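Local coordinates for uncharacterized protein (Leishmania infantum, PDB 4TYZ) that is of unknown function but contributes a C-terminal GRAM domain to a longer protein whose family is tentatively linked to sterol binding and transfer, at residues 4-9 with 38-43; 18-23 with 100-105; 30-35 with 89-94. All coordinates share one frame; numbering follows the deposited sequence.

Interaction 1 (4-9 with 38-43); sequences GVFRKS and FITPHW
Two phenylalanines carry the aromatic part of this contact: Phe6 of helix 2-9 lies obliquely on Phe38 near the end of strand 31-39, ring centroids 5.0 Å apart and planes inclined at 51°. Phe6 CD1 comes over one face of the Phe38 ring, nearer the rim than the middle, and is 3.5 Å from Phe38 CG. Over the same face Phe6 CB makes a CH-pi contact, 4.1 Å from the Phe38 centroid. Phe6 has its CG anti to the backbone N (chi1 -175°), which sends the ring out from the helix and along the Phe38 side chain; the two run past each other in opposite senses.

Aliphatic groups extend the apolar patch at both ends. Val5 CG1 meets the Phe38 ring at its edge, 4.0 Å from Phe38 CZ, while Thr40 CG2 touches the far end of the other ring, 3.6 Å from Phe6 CZ.

The domain has the PH-like architecture of the GRAM family, an antiparallel sheet closed off by a C-terminal helix, and here the N-terminal helix 2-9 covers the other side of the sheet. Phe38 faces it, with Cys45 of strand 43-48 beside both phenylalanine rings, whereas Ile39, the next residue, points away and packs on helix 96-107.

Polar contacts gather at the turn that follows. Thr40 N donates to Trp43 O at 3.0 Å across a type I beta turn with Pro41 and His42 at its corners. Thr40 OG1 takes a weak bond from Trp43 N at 3.0 Å. It is also hydrogen-bonded to one carboxylate oxygen of Glu16, whose other oxygen is hydrogen-bonded to His42 ND1.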
loop_
_atom_site.group_PDB
_atom_site.type_symbol
_atom_site.label_atom_id
_atom_site.label_comp_id
_atom_site.label_asym_id
_atom_site.label_seq_id
_atom_site.Cartn_x
_atom_site.Cartn_y
_atom_site.Cartn_z
ATOM N N GLY A 4 12.581 -8.383 -5.818
ATOM C CA GLY A 4 12.494 -9.811 -5.566
ATOM C C GLY A 4 11.346 -10.150 -4.637
ATOM O O GLY A 4 10.652 -11.150 -4.825
ATOM N N VAL A 5 11.131 -9.314 -3.623
ATOM C CA VAL A 5 9.997 -9.547 -2.731
ATOM C C VAL A 5 8.700 -9.487 -3.532
ATOM O O VAL A 5 7.825 -10.347 -3.390
ATOM C CB VAL A 5 9.951 -8.528 -1.580
ATOM C CG1 VAL A 5 8.727 -8.779 -0.697
ATOM C CG2 VAL A 5 11.225 -8.610 -0.759
ATOM N N PHE A 6 8.584 -8.478 -4.393
ATOM C CA PHE A 6 7.385 -8.336 -5.202
ATOM C C PHE A 6 7.173 -9.538 -6.117
ATOM O O PHE A 6 6.054 -10.052 -6.220
ATOM C CB PHE A 6 7.439 -7.062 -6.048
ATOM C CG PHE A 6 6.178 -6.808 -6.813
ATOM C CD1 PHE A 6 5.043 -6.378 -6.155
ATOM C CD2 PHE A 6 6.114 -7.020 -8.178
ATOM C CE1 PHE A 6 3.845 -6.160 -6.849
ATOM C CE2 PHE A 6 4.932 -6.790 -8.875
ATOM C CZ PHE A 6 3.790 -6.359 -8.202
ATOM N N ARG A 7 8.238 -9.972 -6.783
ATOM C CA ARG A 7 8.102 -11.035 -7.767
ATOM C C ARG A 7 7.822 -12.384 -7.120
ATOM O O ARG A 7 7.170 -13.234 -7.719
ATOM C CB ARG A 7 9.354 -11.125 -8.640
ATOM C CG ARG A 7 9.640 -9.844 -9.418
ATOM C CD ARG A 7 8.465 -9.470 -10.308
ATOM N NE ARG A 7 8.708 -8.201 -10.992
ATOM C CZ ARG A 7 7.770 -7.483 -11.603
ATOM N NH1 ARG A 7 6.504 -7.899 -11.618
ATOM N NH2 ARG A 7 8.100 -6.348 -12.199
ATOM N N LYS A 8 8.311 -12.580 -5.904
ATOM C CA LYS A 8 7.983 -13.784 -5.156
ATOM C C LYS A 8 6.523 -13.761 -4.681
ATOM O O LYS A 8 5.828 -14.788 -4.715
ATOM C CB LYS A 8 8.929 -13.948 -3.959
ATOM C CG LYS A 8 8.706 -15.226 -3.158
ATOM C CD LYS A 8 9.871 -15.509 -2.226
ATOM C CE LYS A 8 10.071 -14.384 -1.226
ATOM N NZ LYS A 8 8.935 -14.291 -0.267
ATOM N N SER A 9 6.054 -12.592 -4.252
ATOM C CA SER A 9 4.774 -12.498 -3.566
ATOM C C SER A 9 3.573 -12.412 -4.489
ATOM O O SER A 9 2.469 -12.812 -4.118
ATOM C CB SER A 9 4.774 -11.285 -2.636
ATOM O OG SER A 9 5.714 -11.479 -1.590
ATOM N N PHE A 38 3.726 -1.610 -2.640
ATOM C CA PHE A 38 4.169 -1.619 -4.036
ATOM C C PHE A 38 3.161 -0.924 -4.932
ATOM O O PHE A 38 1.963 -1.184 -4.843
ATOM C CB PHE A 38 4.354 -3.047 -4.547
ATOM C CG PHE A 38 5.295 -3.881 -3.726
ATOM C CD1 PHE A 38 6.655 -3.865 -3.982
ATOM C CD2 PHE A 38 4.815 -4.705 -2.718
ATOM C CE1 PHE A 38 7.520 -4.660 -3.248
ATOM C CE2 PHE A 38 5.675 -5.492 -1.978
ATOM C CZ PHE A 38 7.026 -5.475 -2.246
ATOM N N ILE A 39 3.653 -0.070 -5.823
ATOM C CA ILE A 39 2.802 0.625 -6.774
ATOM C C ILE A 39 3.162 0.163 -8.186
ATOM O O ILE A 39 4.316 0.261 -8.605
ATOM C CB ILE A 39 2.957 2.136 -6.628
ATOM C CG1 ILE A 39 2.422 2.555 -5.250
ATOM C CG2 ILE A 39 2.244 2.872 -7.748
ATOM C CD1 ILE A 39 2.785 3.934 -4.856
ATOM N N THR A 40 2.177 -0.389 -8.885
ATOM C CA THR A 40 2.354 -0.798 -10.264
ATOM C C THR A 40 1.323 -0.041 -11.099
ATOM O O THR A 40 0.515 0.717 -10.549
ATOM C CB THR A 40 2.211 -2.343 -10.433
ATOM O OG1 THR A 40 0.823 -2.707 -10.492
ATOM C CG2 THR A 40 2.888 -3.074 -9.283
ATOM N N PRO A 41 1.360 -0.196 -12.429
ATOM C CA PRO A 41 0.380 0.595 -13.182
ATOM C C PRO A 41 -1.087 0.244 -12.878
ATOM O O PRO A 41 -1.939 1.130 -12.956
ATOM C CB PRO A 41 0.730 0.273 -14.642
ATOM C CG PRO A 41 2.198 -0.067 -14.607
ATOM C CD PRO A 41 2.381 -0.808 -13.302
ATOM N N HIS A 42 -1.373 -1.002 -12.507
ATOM C CA HIS A 42 -2.762 -1.415 -12.281
ATOM C C HIS A 42 -3.082 -1.811 -10.843
ATOM O O HIS A 42 -4.262 -1.955 -10.506
ATOM C CB HIS A 42 -3.122 -2.588 -13.198
ATOM C CG HIS A 42 -3.086 -2.241 -14.649
ATOM N ND1 HIS A 42 -2.110 -2.714 -15.501
ATOM C CD2 HIS A 42 -3.890 -1.448 -15.392
ATOM C CE1 HIS A 42 -2.321 -2.227 -16.713
ATOM N NE2 HIS A 42 -3.390 -1.459 -16.675
ATOM N N TRP A 43 -2.054 -1.975 -10.011
ATOM C CA TRP A 43 -2.235 -2.566 -8.681
ATOM C C TRP A 43 -1.546 -1.832 -7.559
ATOM O O TRP A 43 -0.453 -1.284 -7.700
ATOM C CB TRP A 43 -1.729 -4.035 -8.663
ATOM C CG TRP A 43 -2.486 -4.905 -9.607
ATOM C CD1 TRP A 43 -2.255 -5.049 -10.947
ATOM C CD2 TRP A 43 -3.615 -5.730 -9.300
ATOM N NE1 TRP A 43 -3.175 -5.918 -11.497
ATOM C CE2 TRP A 43 -4.020 -6.349 -10.507
ATOM C CE3 TRP A 43 -4.323 -6.010 -8.125
ATOM C CZ2 TRP A 43 -5.096 -7.244 -10.570
ATOM C CZ3 TRP A 43 -5.399 -6.892 -8.185
ATOM C CH2 TRP A 43 -5.776 -7.496 -9.402
#

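Interaction 2 (18-23 with 100-105); sequences LLDSFN and YSALMS
The Phe22 ring and the Asp20 carboxylate, two residues apart on one strand, both meet Ala102 of the C-terminal helix. The methyl approaches the ring obliquely at its outer end, with Ala102 CB 3.9 Å from Phe22 CE2 and 4.1 Å from Phe22 CZ. Phe22 CG lies beside the backbone N and anti to the carbonyl carbon (chi1 -65°), an orientation that carries the ring off the strand toward the helix. At the carboxylate, Asp20 OD1 is the nearer oxygen to the helix, but only in loose van der Waals contact, 4.2 Å from Ala102 CB. The other oxygen turns back to its own strand: Ser21 N donates to Asp20 OD2 at 2.9 Å, on the anti side and 20° out of the carboxylate plane, which limits rotation of the group.

Ala102 is thus the one helix residue here that meets both side chains, at the point of closest backbone approach, the CA atoms of Asp20 and Ala102 being 7.4 Å apart. No hydrogen bond joins the segments. The Phe22 ring continues along the helix to Gln98 and Ala99, and Ile39 of strand 31-39 touches both Phe22 and Ala102, extending the apolar patch. Along the strand, Leu19 and Asp20 both face Ile39, making a classic beta bulge where the strand starts. Farther round the sheet, Met104 packs on Ile65 of the outermost strand 62-67. A C-terminal helix capping the open end of a strongly bent antiparallel sheet is the hallmark of the PH-like fold to which GRAM domains belong.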
loop_
_atom_site.group_PDB
_atom_site.type_symbol
_atom_site.label_atom_id
_atom_site.label_comp_id
_atom_site.label_asym_id
_atom_site.label_seq_id
_atom_site.Cartn_x
_atom_site.Cartn_y
_atom_site.Cartn_z
ATOM N N LEU A 18 7.215 -2.419 -11.660
ATOM C CA LEU A 18 7.203 -1.884 -10.314
ATOM C C LEU A 18 7.589 -0.413 -10.418
ATOM O O LEU A 18 8.751 -0.078 -10.687
ATOM C CB LEU A 18 8.161 -2.656 -9.402
ATOM C CG LEU A 18 8.108 -2.249 -7.929
ATOM C CD1 LEU A 18 6.703 -2.427 -7.374
ATOM C CD2 LEU A 18 9.107 -3.056 -7.096
ATOM N N LEU A 19 6.608 0.467 -10.239
ATOM C CA LEU A 19 6.835 1.898 -10.423
ATOM C C LEU A 19 7.471 2.532 -9.206
ATOM O O LEU A 19 8.306 3.428 -9.332
ATOM C CB LEU A 19 5.523 2.616 -10.740
ATOM C CG LEU A 19 4.803 2.152 -12.000
ATOM C CD1 LEU A 19 3.483 2.882 -12.141
ATOM C CD2 LEU A 19 5.687 2.378 -13.221
ATOM N N ASP A 20 7.067 2.081 -8.024
ATOM C CA ASP A 20 7.579 2.655 -6.791
ATOM C C ASP A 20 7.293 1.711 -5.636
ATOM O O ASP A 20 6.478 0.794 -5.752
ATOM C CB ASP A 20 6.959 4.031 -6.523
ATOM C CG ASP A 20 7.954 5.016 -5.927
ATOM O OD1 ASP A 20 7.766 6.237 -6.121
ATOM O OD2 ASP A 20 8.920 4.573 -5.270
ATOM N N SER A 21 7.977 1.932 -4.525
ATOM C CA SER A 21 7.718 1.147 -3.330
ATOM C C SER A 21 8.052 1.963 -2.100
ATOM O O SER A 21 8.885 2.868 -2.151
ATOM C CB SER A 21 8.517 -0.154 -3.333
ATOM O OG SER A 21 9.908 0.124 -3.327
ATOM N N PHE A 22 7.392 1.625 -0.998
ATOM C CA PHE A 22 7.471 2.406 0.228
ATOM C C PHE A 22 7.432 1.525 1.465
ATOM O O PHE A 22 6.665 0.563 1.534
ATOM C CB PHE A 22 6.315 3.414 0.284
ATOM C CG PHE A 22 6.379 4.451 -0.793
ATOM C CD1 PHE A 22 7.143 5.594 -0.618
ATOM C CD2 PHE A 22 5.705 4.272 -1.991
ATOM C CE1 PHE A 22 7.226 6.544 -1.624
ATOM C CE2 PHE A 22 5.786 5.226 -2.999
ATOM C CZ PHE A 22 6.551 6.356 -2.807
ATOM N N ASN A 23 8.254 1.866 2.449
ATOM C CA ASN A 23 8.150 1.240 3.755
ATOM C C ASN A 23 6.914 1.743 4.483
ATOM O O ASN A 23 6.669 2.952 4.535
ATOM C CB ASN A 23 9.381 1.542 4.590
ATOM C CG ASN A 23 10.642 0.993 3.971
ATOM O OD1 ASN A 23 11.446 1.731 3.394
ATOM N ND2 ASN A 23 10.815 -0.315 4.065
ATOM N N TYR A 100 1.704 8.951 -1.012
ATOM C CA TYR A 100 0.357 9.384 -1.356
ATOM C C TYR A 100 0.353 9.957 -2.772
ATOM O O TYR A 100 -0.543 9.665 -3.565
ATOM C CB TYR A 100 -0.156 10.397 -0.330
ATOM C CG TYR A 100 -1.560 10.862 -0.601
ATOM C CD1 TYR A 100 -2.652 10.149 -0.124
ATOM C CD2 TYR A 100 -1.793 12.022 -1.324
ATOM C CE1 TYR A 100 -3.949 10.576 -0.376
ATOM C CE2 TYR A 100 -3.078 12.462 -1.568
ATOM C CZ TYR A 100 -4.144 11.733 -1.099
ATOM O OH TYR A 100 -5.426 12.177 -1.355
ATOM N N SER A 101 1.378 10.738 -3.100
ATOM C CA SER A 101 1.492 11.286 -4.448
ATOM C C SER A 101 1.611 10.192 -5.496
ATOM O O SER A 101 0.991 10.268 -6.562
ATOM C CB SER A 101 2.688 12.227 -4.536
ATOM O OG SER A 101 2.441 13.390 -3.764
ATOM N N ALA A 102 2.408 9.171 -5.198
ATOM C CA ALA A 102 2.594 8.075 -6.143
ATOM C C ALA A 102 1.284 7.300 -6.328
ATOM O O ALA A 102 0.935 6.923 -7.448
ATOM C CB ALA A 102 3.715 7.159 -5.679
ATOM N N LEU A 103 0.550 7.097 -5.233
ATOM C CA LEU A 103 -0.780 6.487 -5.300
ATOM C C LEU A 103 -1.726 7.293 -6.168
ATOM O O LEU A 103 -2.368 6.733 -7.052
ATOM C CB LEU A 103 -1.400 6.337 -3.909
ATOM C CG LEU A 103 -0.770 5.268 -3.042
ATOM C CD1 LEU A 103 -1.527 5.159 -1.736
ATOM C CD2 LEU A 103 -0.800 3.970 -3.785
ATOM N N MET A 104 -1.824 8.598 -5.907
ATOM C CA MET A 104 -2.697 9.467 -6.696
ATOM C C MET A 104 -2.410 9.360 -8.177
ATOM O O MET A 104 -3.322 9.300 -8.993
ATOM C CB MET A 104 -2.548 10.937 -6.284
ATOM C CG MET A 104 -3.190 11.340 -4.971
ATOM S SD MET A 104 -4.946 10.942 -4.826
ATOM C CE MET A 104 -4.757 9.460 -3.826
ATOM N N SER A 105 -1.129 9.333 -8.524
ATOM C CA SER A 105 -0.733 9.345 -9.926
ATOM C C SER A 105 -1.282 8.137 -10.670
ATOM O O SER A 105 -1.678 8.243 -11.829
ATOM C CB SER A 105 0.789 9.395 -10.053
ATOM O OG SER A 105 1.289 10.616 -9.552
#

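Interaction 3 (30-35 with 89-94); sequences SALKQG and FLTNFL
Strands 31-39 and 87-91 are not direct neighbours, and their backbones stay well apart, the closest CA atoms being those of Gln34 and Asn92 at 8.3 Å. Side chains bridge the gap. Asn92, which has two deposited conformers, is described in one of them: its ND2 donates to Gln34 OE1 at 2.9 Å, a bent bond with an angle of 134° at the hydrogen. The donor sits 15° from the carbonyl plane of Gln34, and the two amide groups stand almost perpendicular, 88° between their planes. Gln34 leaves its strand with CG anti to the backbone N and then bends at the next torsion, which brings the amide across to the opposing segment.

A water makes a second bridge alongside this bond. Gln34 NE2 donates to water 1 at 2.9 Å, and the water donates in turn to Asn92 O at 2.8 Å. In this conformer both ends of the Gln34 amide are tied to Asn92, one to its side chain and one to its backbone, which would favour this orientation of the amide.

Farther along, Leu32 CD1 lies 4.1 Å from Thr91 OG1, a loose contact that likewise applies to one of two conformers of Thr91. Two strands, each paired with strand 20-28, are thus joined over it by side chains on the surface of the antiparallel sheet of the PH-like GRAM domain. Leu32 packs on Ala25 and Val27 of that strand, and Thr91 also touches Val27. Beyond the bridge, Phe93 turns away to Cys24, Leu37 and Ile78 before the chain enters helix 96-107.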
loop_
_atom_site.group_PDB
_atom_site.type_symbol
_atom_site.label_atom_id
_atom_site.label_comp_id
_atom_site.label_asym_id
_atom_site.label_seq_id
_atom_site.Cartn_x
_atom_site.Cartn_y
_atom_site.Cartn_z
ATOM N N SER A 30 -5.915 -4.562 16.143
ATOM C CA SER A 30 -4.772 -4.491 17.049
ATOM C C SER A 30 -3.511 -5.114 16.460
ATOM O O SER A 30 -2.465 -5.138 17.111
ATOM C CB SER A 30 -5.105 -5.170 18.381
ATOM O OG SER A 30 -5.488 -6.528 18.200
ATOM N N ALA A 31 -3.608 -5.609 15.229
ATOM C CA ALA A 31 -2.464 -6.242 14.575
ATOM C C ALA A 31 -1.734 -5.271 13.653
ATOM O O ALA A 31 -2.361 -4.591 12.842
ATOM C CB ALA A 31 -2.920 -7.461 13.785
ATOM N N LEU A 32 -0.410 -5.218 13.780
ATOM C CA LEU A 32 0.417 -4.409 12.891
ATOM C C LEU A 32 1.454 -5.293 12.204
ATOM O O LEU A 32 2.136 -6.099 12.863
ATOM C CB LEU A 32 1.116 -3.272 13.668
ATOM C CG LEU A 32 2.060 -2.365 12.860
ATOM C CD1 LEU A 32 2.050 -0.942 13.397
ATOM C CD2 LEU A 32 3.505 -2.889 12.815
ATOM N N LYS A 33 1.580 -5.124 10.888
ATOM C CA LYS A 33 2.582 -5.836 10.102
ATOM C C LYS A 33 3.448 -4.874 9.308
ATOM O O LYS A 33 2.965 -4.243 8.357
ATOM C CB LYS A 33 1.918 -6.812 9.125
ATOM C CG LYS A 33 0.904 -7.749 9.736
ATOM C CD LYS A 33 1.569 -8.978 10.294
ATOM C CE LYS A 33 0.539 -10.005 10.730
ATOM N NZ LYS A 33 1.153 -10.965 11.680
ATOM N N GLN A 34 4.722 -4.770 9.679
ATOM C CA GLN A 34 5.665 -3.972 8.906
ATOM C C GLN A 34 5.913 -4.614 7.548
ATOM O O GLN A 34 6.026 -5.832 7.456
ATOM C CB GLN A 34 6.981 -3.825 9.669
ATOM C CG GLN A 34 7.947 -2.864 9.025
ATOM C CD GLN A 34 7.531 -1.416 9.198
ATOM O OE1 GLN A 34 6.910 -1.042 10.201
ATOM N NE2 GLN A 34 7.888 -0.590 8.227
ATOM N N GLY A 35 5.980 -3.808 6.495
ATOM C CA GLY A 35 6.207 -4.373 5.176
ATOM C C GLY A 35 6.439 -3.327 4.114
ATOM O O GLY A 35 6.963 -2.243 4.393
ATOM N N PHE A 89 -5.930 0.082 6.231
ATOM C CA PHE A 89 -5.157 1.076 6.967
ATOM C C PHE A 89 -3.664 0.828 6.801
ATOM O O PHE A 89 -3.156 -0.234 7.183
ATOM C CB PHE A 89 -5.523 1.055 8.447
ATOM C CG PHE A 89 -6.943 1.449 8.729
ATOM C CD1 PHE A 89 -7.287 2.782 8.864
ATOM C CD2 PHE A 89 -7.924 0.486 8.885
ATOM C CE1 PHE A 89 -8.590 3.154 9.140
ATOM C CE2 PHE A 89 -9.238 0.853 9.164
ATOM C CZ PHE A 89 -9.563 2.188 9.290
ATOM N N LEU A 90 -2.967 1.801 6.224
ATOM C CA LEU A 90 -1.511 1.734 6.089
ATOM C C LEU A 90 -0.888 2.833 6.932
ATOM O O LEU A 90 -1.280 3.991 6.846
ATOM C CB LEU A 90 -1.086 1.870 4.635
ATOM C CG LEU A 90 -1.708 0.840 3.695
ATOM C CD1 LEU A 90 -1.508 1.279 2.260
ATOM C CD2 LEU A 90 -1.080 -0.517 3.937
ATOM N N THR A 91 0.074 2.476 7.768
ATOM C CA THR A 91 0.627 3.391 8.767
ATOM C C THR A 91 2.157 3.378 8.757
ATOM O O THR A 91 2.770 2.635 8.004
ATOM C CB THR A 91 0.145 3.026 10.194
ATOM O OG1 THR A 91 0.776 1.809 10.620
ATOM C CG2 THR A 91 -1.358 2.838 10.234
ATOM N N ASN A 92 2.772 4.179 9.635
ATOM C CA ASN A 92 4.223 4.166 9.823
ATOM C C ASN A 92 4.994 4.412 8.524
ATOM O O ASN A 92 6.058 3.832 8.296
ATOM C CB ASN A 92 4.663 2.831 10.448
ATOM C CG ASN A 92 6.075 2.876 11.015
ATOM O OD1 ASN A 92 6.479 3.857 11.646
ATOM N ND2 ASN A 92 6.833 1.807 10.793
ATOM N N PHE A 93 4.457 5.276 7.663
ATOM C CA PHE A 93 5.197 5.639 6.455
ATOM C C PHE A 93 6.420 6.463 6.817
ATOM O O PHE A 93 6.335 7.344 7.673
ATOM C CB PHE A 93 4.328 6.450 5.494
ATOM C CG PHE A 93 3.387 5.626 4.676
ATOM C CD1 PHE A 93 3.790 5.089 3.465
ATOM C CD2 PHE A 93 2.090 5.396 5.112
ATOM C CE1 PHE A 93 2.915 4.328 2.712
ATOM C CE2 PHE A 93 1.214 4.640 4.371
ATOM C CZ PHE A 93 1.620 4.108 3.162
ATOM N N LEU A 94 7.542 6.204 6.152
ATOM C CA LEU A 94 8.700 7.085 6.245
ATOM C C LEU A 94 8.565 8.257 5.276
ATOM O O LEU A 94 9.058 9.358 5.536
ATOM C CB LEU A 94 9.987 6.319 5.956
ATOM C CG LEU A 94 10.266 5.133 6.879
ATOM C CD1 LEU A 94 11.574 4.460 6.485
ATOM C CD2 LEU A 94 10.291 5.581 8.335
HETATM O O HOH W 1 8.336 2.265 7.892
#

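Overall arrangement
Strand 31-39 is shared by interactions 1 and 3, taking part in interaction 3 near its start and in interaction 1 at its end, the centres about 18 Å apart. Interactions 1 and 2 lie closer, about 11 Å between centres, and touch: Ile39 O bonds probably to Leu19 N at 2.8 Å, and Ile39 CD1 packs 3.5 Å from Ala102 CB. Between interactions 2 and 3, whose centres are about 16 Å apart, Phe93 CD1 lies 3.7 Å from Asn23 O. Together they join the N-terminal helix, the bent sheet and the C-terminal helix of the GRAM domain; none includes a bound ligand.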